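PDB 3LM3: uncharacterized protein from Parabacteroides distasonis, which is of unknown function but is a putative glycoside hydrolase or deacetylase. Local coordinates for residues A62-W74 with V307-T321. Numbering follows the deposited sequence. Where two conformers were deposited one is given.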
ATOM      1  N   ALA A  62      16.609 -11.016   9.771  1.00  8.70           N
ATOM      2  CA  ALA A  62      16.341  -9.803  10.519  1.00  9.62           C
ATOM      3  C   ALA A  62      14.839  -9.705  10.860  1.00  9.14           C
ATOM      4  O   ALA A  62      14.442  -9.383  11.988  1.00  9.25           O
ATOM      5  CB  ALA A  62      16.821  -8.569   9.730  1.00  9.14           C
ATOM      6  N   PHE A  63      13.999  -9.980   9.854  1.00  8.05           N
ATOM      7  CA  PHE A  63      12.536  -9.976  10.019  1.00  7.18           C
ATOM      8  C   PHE A  63      12.040 -10.943  11.085  1.00  7.00           C
ATOM      9  O   PHE A  63      11.103 -10.628  11.809  1.00  8.04           O
ATOM     10  CB  PHE A  63      11.884 -10.282   8.675  1.00  7.23           C
ATOM     11  CG  PHE A  63      10.390 -10.509   8.726  1.00  7.22           C
ATOM     12  CD1 PHE A  63       9.516  -9.440   8.693  1.00  8.30           C
ATOM     13  CD2 PHE A  63       9.864 -11.787   8.772  1.00 10.31           C
ATOM     14  CE1 PHE A  63       8.108  -9.653   8.709  1.00  8.22           C
ATOM     15  CE2 PHE A  63       8.508 -11.995   8.784  1.00 10.58           C
ATOM     16  CZ  PHE A  63       7.632 -10.940   8.750  1.00  9.96           C
ATOM     17  N   ALA A  64      12.688 -12.098  11.196  1.00  7.83           N
ATOM     18  CA  ALA A  64      12.286 -13.097  12.158  1.00  9.01           C
ATOM     19  C   ALA A  64      12.661 -12.754  13.592  1.00 10.33           C
ATOM     20  O   ALA A  64      12.193 -13.436  14.518  1.00  9.97           O
ATOM     21  CB  ALA A  64      12.903 -14.435  11.773  1.00  8.01           C
ATOM     22  N   THR A  65      13.500 -11.732  13.800  1.00 10.16           N
ATOM     23  CA  THR A  65      13.920 -11.367  15.173  1.00 11.27           C
ATOM     24  C   THR A  65      12.721 -11.026  16.040  1.00 10.38           C
ATOM     25  O   THR A  65      11.945 -10.157  15.713  1.00 10.84           O
ATOM     26  CB  THR A  65      14.833 -10.107  15.136  1.00 14.03           C
ATOM     27  OG1 THR A  65      15.881 -10.324  14.201  1.00 19.21           O
ATOM     28  CG2 THR A  65      15.437  -9.802  16.516  1.00 14.37           C
ATOM     29  N   ASN A  66      12.577 -11.726  17.179  1.00 11.00           N
ATOM     30  CA  ASN A  66      11.449 -11.525  18.076  0.50 11.27           C
ATOM     31  C   ASN A  66      10.114 -11.750  17.373  1.00  9.94           C
ATOM     32  O   ASN A  66       9.068 -11.238  17.798  1.00 10.89           O
ATOM     33  CB  ASN A  66      11.508 -10.119  18.699  0.50 12.94           C
ATOM     34  CG  ASN A  66      12.736  -9.927  19.557  0.50 12.55           C
ATOM     35  OD1 ASN A  66      13.594  -9.071  19.279  0.50 13.06           O
ATOM     36  ND2 ASN A  66      12.830 -10.726  20.617  0.50 13.09           N
ATOM     37  N   ASN A  67      10.142 -12.553  16.311  1.00  8.05           N
ATOM     38  CA  ASN A  67       8.997 -12.680  15.404  1.00  7.48           C
ATOM     39  C   ASN A  67       8.944 -14.083  14.797  1.00  8.11           C
ATOM     40  O   ASN A  67       8.861 -14.251  13.586  1.00  7.85           O
ATOM     41  CB  ASN A  67       9.114 -11.577  14.333  1.00  7.24           C
ATOM     42  CG  ASN A  67       7.916 -11.471  13.405  1.00  9.07           C
ATOM     43  OD1 ASN A  67       6.780 -11.762  13.768  1.00  8.44           O
ATOM     44  ND2 ASN A  67       8.182 -10.974  12.193  1.00  8.58           N
ATOM     45  N   PRO A  68       8.970 -15.114  15.660  1.00  8.19           N
ATOM     46  CA  PRO A  68       9.023 -16.469  15.097  1.00  7.17           C
ATOM     47  C   PRO A  68       7.804 -16.934  14.341  1.00  7.77           C
ATOM     48  O   PRO A  68       7.943 -17.791  13.453  1.00  8.51           O
ATOM     49  CB  PRO A  68       9.257 -17.352  16.337  1.00  8.91           C
ATOM     50  CG  PRO A  68       8.641 -16.546  17.469  1.00  8.85           C
ATOM     51  CD  PRO A  68       9.015 -15.115  17.133  1.00  9.56           C
ATOM     52  N   ASN A  69       6.640 -16.371  14.646  1.00  8.42           N
ATOM     53  CA  ASN A  69       5.435 -16.696  13.897  1.00  7.20           C
ATOM     54  C   ASN A  69       5.250 -15.798  12.685  1.00  8.30           C
ATOM     55  O   ASN A  69       4.247 -15.912  11.975  1.00 10.10           O
ATOM     56  CB  ASN A  69       4.186 -16.626  14.806  1.00  7.94           C
ATOM     57  CG  ASN A  69       4.157 -17.741  15.835  1.00 10.33           C
ATOM     58  OD1 ASN A  69       3.989 -17.504  17.034  1.00 16.48           O
ATOM     59  ND2 ASN A  69       4.336 -18.954  15.371  1.00  8.05           N
ATOM     60  N   GLY A  70       6.175 -14.873  12.451  1.00  6.58           N
ATOM     61  CA  GLY A  70       6.002 -13.936  11.332  1.00  7.03           C
ATOM     62  C   GLY A  70       6.210 -14.575   9.981  1.00  8.19           C
ATOM     63  O   GLY A  70       7.075 -15.453   9.778  1.00  7.54           O
ATOM     64  N   ARG A  71       5.392 -14.132   9.025  1.00  8.22           N
ATOM     65  CA  ARG A  71       5.607 -14.485   7.627  0.50  8.51           C
ATOM     66  C   ARG A  71       5.304 -13.287   6.761  1.00  7.42           C
ATOM     67  O   ARG A  71       4.670 -12.309   7.207  1.00  7.89           O
ATOM     68  CB  ARG A  71       4.797 -15.708   7.216  0.50  9.66           C
ATOM     69  CG  ARG A  71       3.323 -15.542   7.425  0.50  2.56           C
ATOM     70  CD  ARG A  71       2.922 -15.947   8.859  0.50  8.45           C
ATOM     71  NE  ARG A  71       1.489 -16.064   8.983  0.50  5.31           N
ATOM     72  CZ  ARG A  71       0.850 -16.271  10.128  0.50  6.59           C
ATOM     73  NH1 ARG A  71       1.529 -16.434  11.256  0.50  9.91           N
ATOM     74  NH2 ARG A  71      -0.471 -16.331  10.141  0.50 10.40           N
ATOM     75  N   LEU A  72       5.826 -13.342   5.543  1.00  6.67           N
ATOM     76  CA  LEU A  72       5.797 -12.210   4.629  1.00  6.01           C
ATOM     77  C   LEU A  72       5.547 -12.687   3.206  1.00  7.26           C
ATOM     78  O   LEU A  72       5.526 -13.882   2.913  1.00  7.40           O
ATOM     79  CB  LEU A  72       7.096 -11.430   4.750  1.00  6.01           C
ATOM     80  CG  LEU A  72       8.421 -12.131   4.446  1.00  7.93           C
ATOM     81  CD1 LEU A  72       8.632 -12.413   2.953  1.00 10.18           C
ATOM     82  CD2 LEU A  72       9.605 -11.314   5.046  1.00  8.65           C
ATOM     83  N   THR A  73       5.341 -11.737   2.304  1.00  6.40           N
ATOM     84  CA  THR A  73       5.163 -11.990   0.896  1.00  7.43           C
ATOM     85  C   THR A  73       6.431 -11.687   0.141  1.00  7.82           C
ATOM     86  O   THR A  73       6.914 -10.553   0.186  1.00  7.50           O
ATOM     87  CB  THR A  73       4.025 -11.119   0.360  1.00  6.24           C
ATOM     88  OG1 THR A  73       2.815 -11.433   1.068  1.00  7.45           O
ATOM     89  CG2 THR A  73       3.801 -11.296  -1.135  1.00  7.71           C
ATOM     90  N   TRP A  74       6.940 -12.674  -0.584  1.00  6.82           N
ATOM     91  CA  TRP A  74       8.026 -12.467  -1.545  1.00  5.70           C
ATOM     92  C   TRP A  74       7.399 -12.134  -2.873  1.00  6.56           C
ATOM     93  O   TRP A  74       6.582 -12.899  -3.391  1.00  8.46           O
ATOM     94  CB  TRP A  74       8.829 -13.749  -1.676  1.00  6.24           C
ATOM     95  CG  TRP A  74       9.530 -14.183  -0.424  1.00  6.73           C
ATOM     96  CD1 TRP A  74       9.108 -15.150   0.463  1.00  7.07           C
ATOM     97  CD2 TRP A  74      10.797 -13.712   0.079  1.00  5.84           C
ATOM     98  NE1 TRP A  74      10.033 -15.293   1.466  1.00  6.11           N
ATOM     99  CE2 TRP A  74      11.077 -14.421   1.251  1.00  6.33           C
ATOM    100  CE3 TRP A  74      11.717 -12.729  -0.356  1.00  7.29           C
ATOM    101  CZ2 TRP A  74      12.239 -14.214   1.997  1.00  8.25           C
ATOM    102  CZ3 TRP A  74      12.875 -12.532   0.378  1.00  9.50           C
ATOM    103  CH2 TRP A  74      13.136 -13.262   1.545  1.00  8.42           C
ATOM    104  N   VAL A 307      10.666  -4.438  13.466  1.00  7.06           N
ATOM    105  CA  VAL A 307       9.889  -5.583  13.959  1.00  6.70           C
ATOM    106  C   VAL A 307       9.921  -5.639  15.473  1.00  7.54           C
ATOM    107  O   VAL A 307       8.875  -5.768  16.112  1.00  7.82           O
ATOM    108  CB  VAL A 307      10.426  -6.874  13.331  1.00  7.82           C
ATOM    109  CG1 VAL A 307       9.798  -8.137  13.989  1.00  8.72           C
ATOM    110  CG2 VAL A 307      10.188  -6.862  11.803  1.00  8.70           C
ATOM    111  N   THR A 308      11.102  -5.524  16.063  1.00  7.98           N
ATOM    112  CA  THR A 308      11.232  -5.598  17.509  0.50  7.86           C
ATOM    113  C   THR A 308      10.463  -4.483  18.206  1.00  8.45           C
ATOM    114  O   THR A 308       9.808  -4.710  19.216  1.00  8.52           O
ATOM    115  CB  THR A 308      12.700  -5.509  17.936  0.50  8.06           C
ATOM    116  OG1 THR A 308      13.403  -6.670  17.460  0.50  9.01           O
ATOM    117  CG2 THR A 308      12.807  -5.428  19.457  0.50  6.45           C
ATOM    118  N   GLY A 309      10.523  -3.275  17.656  1.00  7.43           N
ATOM    119  CA  GLY A 309       9.846  -2.150  18.258  1.00  7.55           C
ATOM    120  C   GLY A 309       8.324  -2.274  18.195  1.00  7.36           C
ATOM    121  O   GLY A 309       7.595  -1.923  19.117  1.00  8.58           O
ATOM    122  N   THR A 310       7.844  -2.807  17.068  1.00  6.84           N
ATOM    123  CA  THR A 310       6.426  -3.088  16.904  1.00  7.34           C
ATOM    124  C   THR A 310       5.965  -4.126  17.919  1.00  7.48           C
ATOM    125  O   THR A 310       4.950  -3.938  18.570  1.00  8.96           O
ATOM    126  CB  THR A 310       6.146  -3.551  15.464  1.00  7.22           C
ATOM    127  OG1 THR A 310       6.586  -2.550  14.530  1.00  8.51           O
ATOM    128  CG2 THR A 310       4.659  -3.793  15.241  1.00  8.61           C
ATOM    129  N   LYS A 311       6.695  -5.228  18.039  1.00  8.11           N
ATOM    130  CA  LYS A 311       6.314  -6.297  18.978  1.00  9.42           C
ATOM    131  C   LYS A 311       6.432  -5.853  20.437  1.00 10.85           C
ATOM    132  O   LYS A 311       5.680  -6.315  21.298  1.00 12.44           O
ATOM    133  CB  LYS A 311       7.135  -7.563  18.725  1.00 10.05           C
ATOM    134  CG  LYS A 311       6.895  -8.249  17.402  1.00 11.92           C
ATOM    135  CD  LYS A 311       5.511  -8.852  17.210  1.00 18.89           C
ATOM    136  CE  LYS A 311       5.299 -10.114  17.966  1.00 21.68           C
ATOM    137  NZ  LYS A 311       4.024 -10.754  17.501  1.00 16.47           N
ATOM    138  N   GLU A 312       7.375  -4.981  20.740  1.00  8.80           N
ATOM    139  CA  GLU A 312       7.521  -4.508  22.106  1.00 10.85           C
ATOM    140  C   GLU A 312       6.300  -3.705  22.539  1.00 10.44           C
ATOM    141  O   GLU A 312       5.761  -3.911  23.640  1.00 11.32           O
ATOM    142  CB  GLU A 312       8.774  -3.660  22.247  1.00 12.31           C
ATOM    143  CG  GLU A 312       9.007  -3.079  23.625  1.00 18.70           C
ATOM    144  CD  GLU A 312      10.329  -2.346  23.687  1.00 31.97           C
ATOM    145  OE1 GLU A 312      11.378  -3.028  23.679  1.00 42.82           O
ATOM    146  OE2 GLU A 312      10.316  -1.096  23.709  1.00 33.01           O
ATOM    147  N   ARG A 313       5.828  -2.822  21.664  1.00  8.33           N
ATOM    148  CA  ARG A 313       4.737  -1.923  22.007  1.00  8.74           C
ATOM    149  C   ARG A 313       3.363  -2.567  21.847  1.00  8.83           C
ATOM    150  O   ARG A 313       2.450  -2.270  22.614  1.00 10.05           O
ATOM    151  CB  ARG A 313       4.872  -0.660  21.176  1.00  9.16           C
ATOM    152  CG  ARG A 313       3.856   0.392  21.477  1.00  9.97           C
ATOM    153  CD  ARG A 313       4.297   1.714  20.916  1.00  9.39           C
ATOM    154  NE  ARG A 313       3.255   2.719  20.983  1.00  9.33           N
ATOM    155  CZ  ARG A 313       3.347   3.943  20.453  1.00  8.71           C
ATOM    156  NH1 ARG A 313       4.483   4.346  19.880  1.00 11.31           N
ATOM    157  NH2 ARG A 313       2.300   4.766  20.485  1.00  8.90           N
ATOM    158  N   TRP A 314       3.234  -3.436  20.846  1.00  8.65           N
ATOM    159  CA  TRP A 314       1.985  -4.104  20.499  1.00  8.13           C
ATOM    160  C   TRP A 314       2.266  -5.605  20.372  1.00  7.92           C
ATOM    161  O   TRP A 314       2.434  -6.137  19.279  1.00  8.33           O
ATOM    162  CB  TRP A 314       1.408  -3.528  19.194  1.00  7.93           C
ATOM    163  CG  TRP A 314       1.092  -2.046  19.249  1.00  6.39           C
ATOM    164  CD1 TRP A 314       0.043  -1.429  19.890  1.00  7.18           C
ATOM    165  CD2 TRP A 314       1.848  -0.999  18.623  1.00  6.82           C
ATOM    166  NE1 TRP A 314       0.108  -0.066  19.701  1.00  7.50           N
ATOM    167  CE2 TRP A 314       1.197   0.219  18.919  1.00  7.24           C
ATOM    168  CE3 TRP A 314       3.003  -0.968  17.819  1.00  7.35           C
ATOM    169  CZ2 TRP A 314       1.669   1.452  18.430  1.00  7.86           C
ATOM    170  CZ3 TRP A 314       3.467   0.251  17.350  1.00  9.23           C
ATOM    171  CH2 TRP A 314       2.788   1.445  17.646  1.00  9.01           C
ATOM    172  N   PRO A 315       2.387  -6.296  21.514  1.00  9.02           N
ATOM    173  CA  PRO A 315       2.925  -7.659  21.505  1.00  9.06           C
ATOM    174  C   PRO A 315       2.111  -8.705  20.794  1.00  9.76           C
ATOM    175  O   PRO A 315       2.683  -9.720  20.377  1.00 11.70           O
ATOM    176  CB  PRO A 315       3.083  -8.005  22.993  1.00 10.26           C
ATOM    177  CG  PRO A 315       2.549  -6.900  23.738  1.00 13.63           C
ATOM    178  CD  PRO A 315       2.303  -5.734  22.870  1.00 11.44           C
ATOM    179  N   ASP A 316       0.816  -8.454  20.593  1.00  9.42           N
ATOM    180  CA  ASP A 316      -0.001  -9.449  19.903  1.00 11.70           C
ATOM    181  C   ASP A 316      -0.136  -9.173  18.399  1.00  9.67           C
ATOM    182  O   ASP A 316      -0.924  -9.839  17.728  1.00 10.93           O
ATOM    183  CB  ASP A 316      -1.370  -9.602  20.578  1.00 14.80           C
ATOM    184  CG  ASP A 316      -1.274 -10.188  22.007  1.00 23.40           C
ATOM    185  OD1 ASP A 316      -0.349 -10.996  22.294  1.00 23.66           O
ATOM    186  OD2 ASP A 316      -2.149  -9.854  22.845  1.00 30.13           O
ATOM    187  N   THR A 317       0.619  -8.210  17.880  1.00  8.60           N
ATOM    188  CA  THR A 317       0.602  -7.942  16.440  1.00  8.58           C
ATOM    189  C   THR A 317       0.968  -9.182  15.653  1.00  9.34           C
ATOM    190  O   THR A 317       1.937  -9.870  15.973  1.00  9.31           O
ATOM    191  CB  THR A 317       1.594  -6.832  16.062  1.00  7.56           C
ATOM    192  OG1 THR A 317       1.288  -5.648  16.818  1.00  9.97           O
ATOM    193  CG2 THR A 317       1.578  -6.492  14.567  1.00  8.93           C
ATOM    194  N   HIS A 318       0.197  -9.473  14.605  1.00  7.23           N
ATOM    195  CA  HIS A 318       0.443 -10.598  13.720  1.00  7.95           C
ATOM    196  C   HIS A 318       1.134 -10.111  12.460  1.00  7.48           C
ATOM    197  O   HIS A 318       0.588  -9.243  11.752  1.00  8.27           O
ATOM    198  CB  HIS A 318      -0.875 -11.261  13.335  1.00  9.16           C
ATOM    199  CG  HIS A 318      -1.630 -11.784  14.506  1.00  8.62           C
ATOM    200  ND1 HIS A 318      -1.284 -12.958  15.131  1.00 13.02           N
ATOM    201  CD2 HIS A 318      -2.706 -11.298  15.171  1.00 11.81           C
ATOM    202  CE1 HIS A 318      -2.128 -13.177  16.131  1.00 14.95           C
ATOM    203  NE2 HIS A 318      -2.996 -12.186  16.186  1.00 13.50           N
ATOM    204  N   PHE A 319       2.313 -10.655  12.174  1.00  7.19           N
ATOM    205  CA  PHE A 319       3.036 -10.409  10.948  1.00  7.64           C
ATOM    206  C   PHE A 319       2.647 -11.531   9.986  1.00  8.19           C
ATOM    207  O   PHE A 319       3.055 -12.677  10.155  1.00  7.80           O
ATOM    208  CB  PHE A 319       4.553 -10.380  11.170  1.00  7.46           C
ATOM    209  CG  PHE A 319       5.048  -9.094  11.831  1.00  8.30           C
ATOM    210  CD1 PHE A 319       4.825  -8.816  13.176  1.00  9.44           C
ATOM    211  CD2 PHE A 319       5.687  -8.140  11.072  1.00  8.70           C
ATOM    212  CE1 PHE A 319       5.302  -7.603  13.735  1.00  9.31           C
ATOM    213  CE2 PHE A 319       6.155  -6.957  11.631  1.00 10.11           C
ATOM    214  CZ  PHE A 319       5.937  -6.695  12.958  1.00  8.32           C
ATOM    215  N   VAL A 320       1.829 -11.162   9.002  1.00  7.54           N
ATOM    216  CA  VAL A 320       1.226 -12.133   8.077  1.00  8.11           C
ATOM    217  C   VAL A 320       1.434 -11.688   6.640  1.00  7.74           C
ATOM    218  O   VAL A 320       1.847 -10.561   6.366  1.00  7.76           O
ATOM    219  CB  VAL A 320      -0.284 -12.339   8.381  1.00  7.64           C
ATOM    220  CG1 VAL A 320      -0.471 -12.759   9.855  1.00  9.05           C
ATOM    221  CG2 VAL A 320      -1.091 -11.098   8.086  1.00  9.69           C
ATOM    222  N   THR A 321       1.161 -12.598   5.713  1.00  6.87           N
ATOM    223  CA  THR A 321       1.321 -12.285   4.305  1.00  5.58           C
ATOM    224  C   THR A 321       0.225 -11.322   3.819  1.00  6.89           C
ATOM    225  O   THR A 321      -0.850 -11.240   4.427  1.00  7.20           O
ATOM    226  CB  THR A 321       1.346 -13.535   3.420  1.00  7.05           C
ATOM    227  OG1 THR A 321       0.006 -14.027   3.273  1.00  8.29           O
ATOM    228  CG2 THR A 321       2.251 -14.622   3.987  1.00  6.88           C
TER
HETATM  229  O   HOH W   1       4.794 -12.508  15.264  1.00 17.00           O
HETATM  230  O   HOH W   2       2.822 -13.329  13.401  1.00 13.53           O
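N67 lies between the rings of F63 and F319, in the closely packed part of the contact. Its side-chain ND2 sits over one face of F319, the amide and ring planes 62° apart, and over the rim of one face of F63, whose other face L72 CD2 covers. Its CG, anti to the backbone N (chi1 -173°), swings the amide between the rings, while the backbone sets N67 CB 3.5 Å from V307 CG1. Two bonds fix the amide: ND2 donates to F63 O (3.0 Å), which lies in the amide plane, and OD1 accepts from water 1 (2.6 Å), itself a partner of K311 NZ. With alanine in place of N67, F63 O and the bridging water would probably lose their amide partner, and a gap would open beside both rings. The rings meet obliquely, F63 CE1 3.7 Å from F319 CD2.

Beyond the rings one backbone hydrogen bond joins the two segments, R71 N to F319 O (3.0 Å, N-H...O angle 166°), with G70 CA-H directed at the same oxygen. In one deposited conformer the R71 side chain bends at chi2 and runs alongside V320, whose CG1 lies over one guanidinium face. NH1 donates to N69 O, while NH2 forms a salt bridge with E324.

The solvent side is looser. In one modelled conformer of each, and so doubtfully, exposed N66 brings OD1 3.0 Å from T308 OG1, a hydroxyl that also bonds K304 O; K311 CG passes N66 O.

The contact packs two neighbouring beta-alpha-beta units of the parallel sheet at their helix-to-strand turns: strands 21-29 and 73-76 with helix 53-64, strands 280-287 and 318-320 with helix 296-313. Strand 21-29 pairs with 73-76 and 318-320, placing L25 against F63 and V23 against F319.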